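Local coordinates for protein putative phophotriesterase (PDB 3RHG) that probably hydrolyses ester bonds as a zinc-dependent member of the phosphotriesterase family, with a site for two divalent metal ions in each subunit, at residues A[7-12]-A[110-115]; A[75-80]-A[307-312]. All blocks are in the same frame, centred on the assembly; numbering follows the deposited sequence. Where two conformers were deposited one is given.

Contact 1 of 2, residues A[7-12]-A[110-115]; sequences TVTGPV and QVAELT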
loop_
_atom_site.group_PDB
_atom_site.type_symbol
_atom_site.label_atom_id
_atom_site.label_comp_id
_atom_site.label_asym_id
_atom_site.label_seq_id
_atom_site.Cartn_x
_atom_site.Cartn_y
_atom_site.Cartn_z
ATOM N N THR A 7 21.764 26.620 -0.043
ATOM C CA THR A 7 20.553 26.395 0.735
ATOM C C THR A 7 19.880 27.734 1.008
ATOM O O THR A 7 20.452 28.796 0.707
ATOM C CB THR A 7 20.837 25.699 2.102
ATOM O OG1 THR A 7 21.252 26.673 3.067
ATOM C CG2 THR A 7 21.855 24.557 1.962
ATOM N N VAL A 8 18.693 27.687 1.615
ATOM C CA VAL A 8 17.938 28.905 1.905
ATOM C C VAL A 8 18.593 29.758 3.009
ATOM O O VAL A 8 18.164 30.897 3.273
ATOM C CB VAL A 8 16.460 28.592 2.269
ATOM C CG1 VAL A 8 15.725 27.957 1.082
ATOM C CG2 VAL A 8 16.371 27.682 3.510
ATOM N N THR A 9 19.642 29.224 3.637
ATOM C CA THR A 9 20.405 30.007 4.608
ATOM C C THR A 9 21.892 30.100 4.265
ATOM O O THR A 9 22.701 30.504 5.104
ATOM C CB THR A 9 20.257 29.448 6.029
ATOM O OG1 THR A 9 20.772 28.113 6.069
ATOM C CG2 THR A 9 18.777 29.458 6.454
ATOM N N GLY A 10 22.264 29.728 3.042
ATOM C CA GLY A 10 23.654 29.881 2.619
ATOM C C GLY A 10 24.240 28.596 2.067
ATOM O O GLY A 10 23.573 27.543 2.062
ATOM N N PRO A 11 25.477 28.683 1.565
ATOM C CA PRO A 11 26.134 27.530 0.956
ATOM C C PRO A 11 26.579 26.478 1.973
ATOM O O PRO A 11 27.039 26.807 3.086
ATOM C CB PRO A 11 27.341 28.151 0.244
ATOM C CG PRO A 11 27.675 29.372 1.081
ATOM C CD PRO A 11 26.288 29.917 1.447
ATOM N N VAL A 12 26.408 25.219 1.590
ATOM C CA VAL A 12 26.879 24.087 2.374
ATOM C C VAL A 12 27.787 23.237 1.494
ATOM O O VAL A 12 27.444 22.895 0.371
ATOM C CB VAL A 12 25.664 23.279 2.894
ATOM C CG1 VAL A 12 26.068 21.922 3.469
ATOM C CG2 VAL A 12 24.885 24.127 3.938
ATOM N N GLN A 110 12.351 29.559 7.279
ATOM C CA GLN A 110 11.926 29.408 8.668
ATOM C C GLN A 110 12.193 27.992 9.167
ATOM O O GLN A 110 12.668 27.783 10.293
ATOM C CB GLN A 110 10.440 29.752 8.820
ATOM C CG GLN A 110 10.129 31.252 8.748
ATOM C CD GLN A 110 8.668 31.536 8.420
ATOM O OE1 GLN A 110 7.765 30.878 8.929
ATOM N NE2 GLN A 110 8.438 32.515 7.562
ATOM N N VAL A 111 11.872 27.011 8.334
ATOM C CA VAL A 111 12.101 25.617 8.714
ATOM C C VAL A 111 13.590 25.306 8.896
ATOM O O VAL A 111 13.997 24.617 9.843
ATOM C CB VAL A 111 11.478 24.650 7.675
ATOM C CG1 VAL A 111 12.021 23.229 7.865
ATOM C CG2 VAL A 111 9.966 24.701 7.788
ATOM N N ALA A 112 14.401 25.792 7.970
ATOM C CA ALA A 112 15.836 25.597 8.065
ATOM C C ALA A 112 16.355 26.145 9.396
ATOM O O ALA A 112 17.146 25.501 10.098
ATOM C CB ALA A 112 16.543 26.266 6.886
ATOM N N GLU A 113 15.906 27.346 9.740
ATOM C CA GLU A 113 16.357 28.012 10.951
ATOM C C GLU A 113 15.903 27.268 12.217
ATOM O O GLU A 113 16.666 27.111 13.175
ATOM C CB GLU A 113 15.838 29.443 10.963
ATOM C CG GLU A 113 16.522 30.335 9.957
ATOM C CD GLU A 113 15.870 31.701 9.865
ATOM O OE1 GLU A 113 14.685 31.812 10.258
ATOM O OE2 GLU A 113 16.536 32.660 9.401
ATOM N N LEU A 114 14.664 26.802 12.218
ATOM C CA LEU A 114 14.113 26.146 13.406
ATOM C C LEU A 114 14.659 24.731 13.622
ATOM O O LEU A 114 14.808 24.293 14.757
ATOM C CB LEU A 114 12.581 26.125 13.364
ATOM C CG LEU A 114 11.958 27.516 13.473
ATOM C CD1 LEU A 114 10.516 27.497 13.044
ATOM C CD2 LEU A 114 12.089 28.060 14.894
ATOM N N THR A 115 14.953 24.024 12.531
ATOM C CA THR A 115 15.313 22.611 12.622
ATOM C C THR A 115 16.793 22.363 12.463
ATOM O O THR A 115 17.296 21.329 12.897
ATOM C CB THR A 115 14.626 21.776 11.539
ATOM O OG1 THR A 115 15.094 22.185 10.245
ATOM C CG2 THR A 115 13.125 21.933 11.616
#

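Contact 2 of 2, residues A[75-80]-A[307-312]; sequences EDVIFE and NGWGFV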
loop_
_atom_site.group_PDB
_atom_site.type_symbol
_atom_site.label_atom_id
_atom_site.label_comp_id
_atom_site.label_asym_id
_atom_site.label_seq_id
_atom_site.Cartn_x
_atom_site.Cartn_y
_atom_site.Cartn_z
ATOM N N GLU A 75 3.956 23.972 11.373
ATOM C CA GLU A 75 3.982 23.071 12.531
ATOM C C GLU A 75 3.974 21.611 12.076
ATOM O O GLU A 75 4.679 20.754 12.627
ATOM C CB GLU A 75 2.771 23.315 13.445
ATOM C CG GLU A 75 2.248 24.755 13.475
ATOM C CD GLU A 75 1.119 25.005 12.471
ATOM O OE1 GLU A 75 1.331 25.801 11.534
ATOM O OE2 GLU A 75 0.022 24.411 12.617
ATOM N N ASP A 76 3.139 21.322 11.081
ATOM C CA ASP A 76 3.026 19.951 10.568
ATOM C C ASP A 76 4.301 19.530 9.847
ATOM O O ASP A 76 4.793 18.406 10.013
ATOM C CB ASP A 76 1.844 19.833 9.610
ATOM C CG ASP A 76 0.502 19.929 10.319
ATOM O OD1 ASP A 76 0.374 19.406 11.446
ATOM O OD2 ASP A 76 -0.428 20.522 9.743
ATOM N N VAL A 77 4.823 20.431 9.019
ATOM C CA VAL A 77 6.079 20.168 8.298
ATOM C C VAL A 77 7.266 19.919 9.252
ATOM O O VAL A 77 8.036 18.968 9.075
ATOM C CB VAL A 77 6.376 21.304 7.281
ATOM C CG1 VAL A 77 7.749 21.103 6.612
ATOM C CG2 VAL A 77 5.264 21.372 6.222
ATOM N N ILE A 78 7.405 20.760 10.275
ATOM C CA ILE A 78 8.483 20.586 11.246
ATOM C C ILE A 78 8.324 19.261 11.993
ATOM O O ILE A 78 9.300 18.538 12.205
ATOM C CB ILE A 78 8.555 21.765 12.227
ATOM C CG1 ILE A 78 9.119 22.991 11.504
ATOM C CG2 ILE A 78 9.406 21.404 13.441
ATOM C CD1 ILE A 78 9.070 24.263 12.311
ATOM N N PHE A 79 7.094 18.926 12.387
ATOM C CA PHE A 79 6.860 17.667 13.060
ATOM C C PHE A 79 7.325 16.494 12.184
ATOM O O PHE A 79 7.988 15.574 12.645
ATOM C CB PHE A 79 5.376 17.525 13.405
ATOM C CG PHE A 79 5.066 16.315 14.221
ATOM C CD1 PHE A 79 5.276 16.317 15.598
ATOM C CD2 PHE A 79 4.558 15.171 13.625
ATOM C CE1 PHE A 79 4.987 15.202 16.357
ATOM C CE2 PHE A 79 4.264 14.045 14.392
ATOM C CZ PHE A 79 4.484 14.064 15.754
ATOM N N GLU A 80 6.987 16.542 10.903
ATOM C CA GLU A 80 7.351 15.466 9.987
ATOM C C GLU A 80 8.850 15.431 9.715
ATOM O O GLU A 80 9.448 14.358 9.589
ATOM C CB GLU A 80 6.572 15.612 8.689
ATOM C CG GLU A 80 5.103 15.243 8.866
ATOM C CD GLU A 80 4.917 13.750 9.093
ATOM O OE1 GLU A 80 5.517 12.958 8.323
ATOM O OE2 GLU A 80 4.165 13.369 10.027
ATOM N N ASN A 307 3.937 7.414 4.845
ATOM C CA ASN A 307 5.281 6.953 5.151
ATOM C C ASN A 307 6.272 8.028 5.587
ATOM O O ASN A 307 7.352 7.696 6.072
ATOM C CB ASN A 307 5.830 6.075 4.029
ATOM C CG ASN A 307 5.067 4.759 3.931
ATOM O OD1 ASN A 307 4.815 4.105 4.953
ATOM N ND2 ASN A 307 4.655 4.389 2.722
ATOM N N GLY A 308 5.884 9.302 5.463
ATOM C CA GLY A 308 6.706 10.402 5.946
ATOM C C GLY A 308 8.057 10.512 5.261
ATOM O O GLY A 308 8.214 10.067 4.103
ATOM N N TRP A 309 9.032 11.112 5.960
ATOM C CA TRP A 309 10.342 11.412 5.389
ATOM C C TRP A 309 11.440 10.500 5.913
ATOM O O TRP A 309 12.606 10.640 5.515
ATOM C CB TRP A 309 10.727 12.882 5.600
ATOM C CG TRP A 309 10.095 13.813 4.583
ATOM C CD1 TRP A 309 10.086 13.648 3.223
ATOM C CD2 TRP A 309 9.403 15.048 4.837
ATOM N NE1 TRP A 309 9.457 14.712 2.617
ATOM C CE2 TRP A 309 9.010 15.572 3.588
ATOM C CE3 TRP A 309 9.060 15.754 6.005
ATOM C CZ2 TRP A 309 8.284 16.768 3.470
ATOM C CZ3 TRP A 309 8.376 16.954 5.885
ATOM C CH2 TRP A 309 7.975 17.441 4.624
ATOM N N GLY A 310 11.076 9.554 6.787
ATOM C CA GLY A 310 12.072 8.629 7.319
ATOM C C GLY A 310 12.106 7.302 6.582
ATOM O O GLY A 310 12.964 6.457 6.828
ATOM N N PHE A 311 11.178 7.106 5.663
ATOM C CA PHE A 311 10.961 5.790 5.075
ATOM C C PHE A 311 12.118 5.292 4.186
ATOM O O PHE A 311 12.577 4.143 4.301
ATOM C CB PHE A 311 9.649 5.781 4.290
ATOM C CG PHE A 311 9.273 4.414 3.787
ATOM C CD1 PHE A 311 8.580 3.529 4.609
ATOM C CD2 PHE A 311 9.642 4.002 2.515
ATOM C CE1 PHE A 311 8.244 2.247 4.161
ATOM C CE2 PHE A 311 9.317 2.729 2.058
ATOM C CZ PHE A 311 8.615 1.846 2.883
ATOM N N VAL A 312 12.597 6.146 3.293
ATOM C CA VAL A 312 13.723 5.766 2.418
ATOM C C VAL A 312 14.957 5.352 3.219
ATOM O O VAL A 312 15.456 4.230 3.063
ATOM C CB VAL A 312 14.016 6.857 1.354
ATOM C CG1 VAL A 312 15.424 6.691 0.749
ATOM C CG2 VAL A 312 12.967 6.795 0.253
HETATM O O HOH W 1 8.140 12.227 8.504
#

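Contact 1 of 2, residues A[7-12]-A[110-115]
Ala112 of helix 105-115 presents its single methyl to two branched side chains of the turn at 7-10. Its CB lies 3.7 Å from Val8 CG2 and 3.9 Å from Thr9 CG2, so one methyl meets two. Val8 brings CG2 there because that branch stands between its backbone N and carbonyl carbon (chi1 -64°), while Thr9 points its methyl, not its hydroxyl, at the helix. The same Thr9 CG2 comes loosely to Glu113 CG at 4.3 Å, an aliphatic touch only; the carboxylate of Glu113 pairs with Lys109. No hydrogen bond crosses, and the buried surface, 120 Å² in all, is small.

The turn is held from within. Thr7 to Gly10 form a type I beta turn, and Thr7 OG1 accepts from Thr9 N at 3.1 Å, an ST turn, while donating to a lone pair of Gly10 O at 2.7 Å. Gly10 O also accepts from Thr7 N, so two donors of one residue grip it.

This turn is the hairpin link between strands 4-7 and 10-13. It rests beside strand 118-123, whose Val119 touches both Val8 and Ala112, while Val111 packs on helix 74-86.

Contact 2 of 2, residues A[75-80]-A[307-312]
Val77 and Glu80, one helical turn apart, meet the indole of Trp309 along its six-membered ring. Val77 comes first: its CG1, anti to the backbone N (chi1 175°), is 4.2 Å from Trp309 CH2, a loose apolar touch between side chains that run obliquely to each other. Its carbonyl O lies 3.8 Å from Trp309 CZ3, near the ring plane and therefore at the edge. The Trp309 side chain is about 6 Å from that of the zinc ligand His25 and about 10 Å from a zinc ion, which places the contact near the metal site.

Glu80 makes the closer approach. Its CB is 3.6 Å from Trp309 CZ3, and its own carbonyl carbon lies in plane at the ring edge. The Glu80 side chain bends at chi2 (-70°), which turns the carboxylate from the indole toward Gly308, so that Glu80 OE1 stands 3.7 Å from Gly308 CA. Gly308 has a positive phi (62°), a backbone region favoured by glycine.

No direct hydrogen bond joins the segments; a water does so instead. It donates to Glu80 O and to Glu80 OE1, each at 2.7 Å, and accepts from Trp309 N at 2.9 Å, tying the helix to the loop through three bonds. The buried carboxylate is further satisfied by the backbone N of Ala302 and Lys303.

The contact thus joins helix 74-86, whose Leu81 and Phe84 also touch the indole, to the loop entering helix 311-322.

In the fold
Contacts 1 and 2 lie with their centres about 17 Å apart, and helix 74-86 connects them: Leu114 CD1 of contact 1 is 3.6 Å from Ile78 CD1 of contact 2. Along the chain their segments alternate, in the order 7-12, 75-80, 110-115, 307-312. Both helices belong to the eight-stranded parallel beta/alpha barrel characteristic of this superfamily; strand 89-94 lies between them in sequence, and strand 118-123 follows helix 105-115. Contact 1 joins the N-terminal hairpin to helix 105-115, away from the annotated sites, whereas contact 2 joins the loop before helix 311-322 to helix 74-86 near the zinc ions, and these two helices pack on each other.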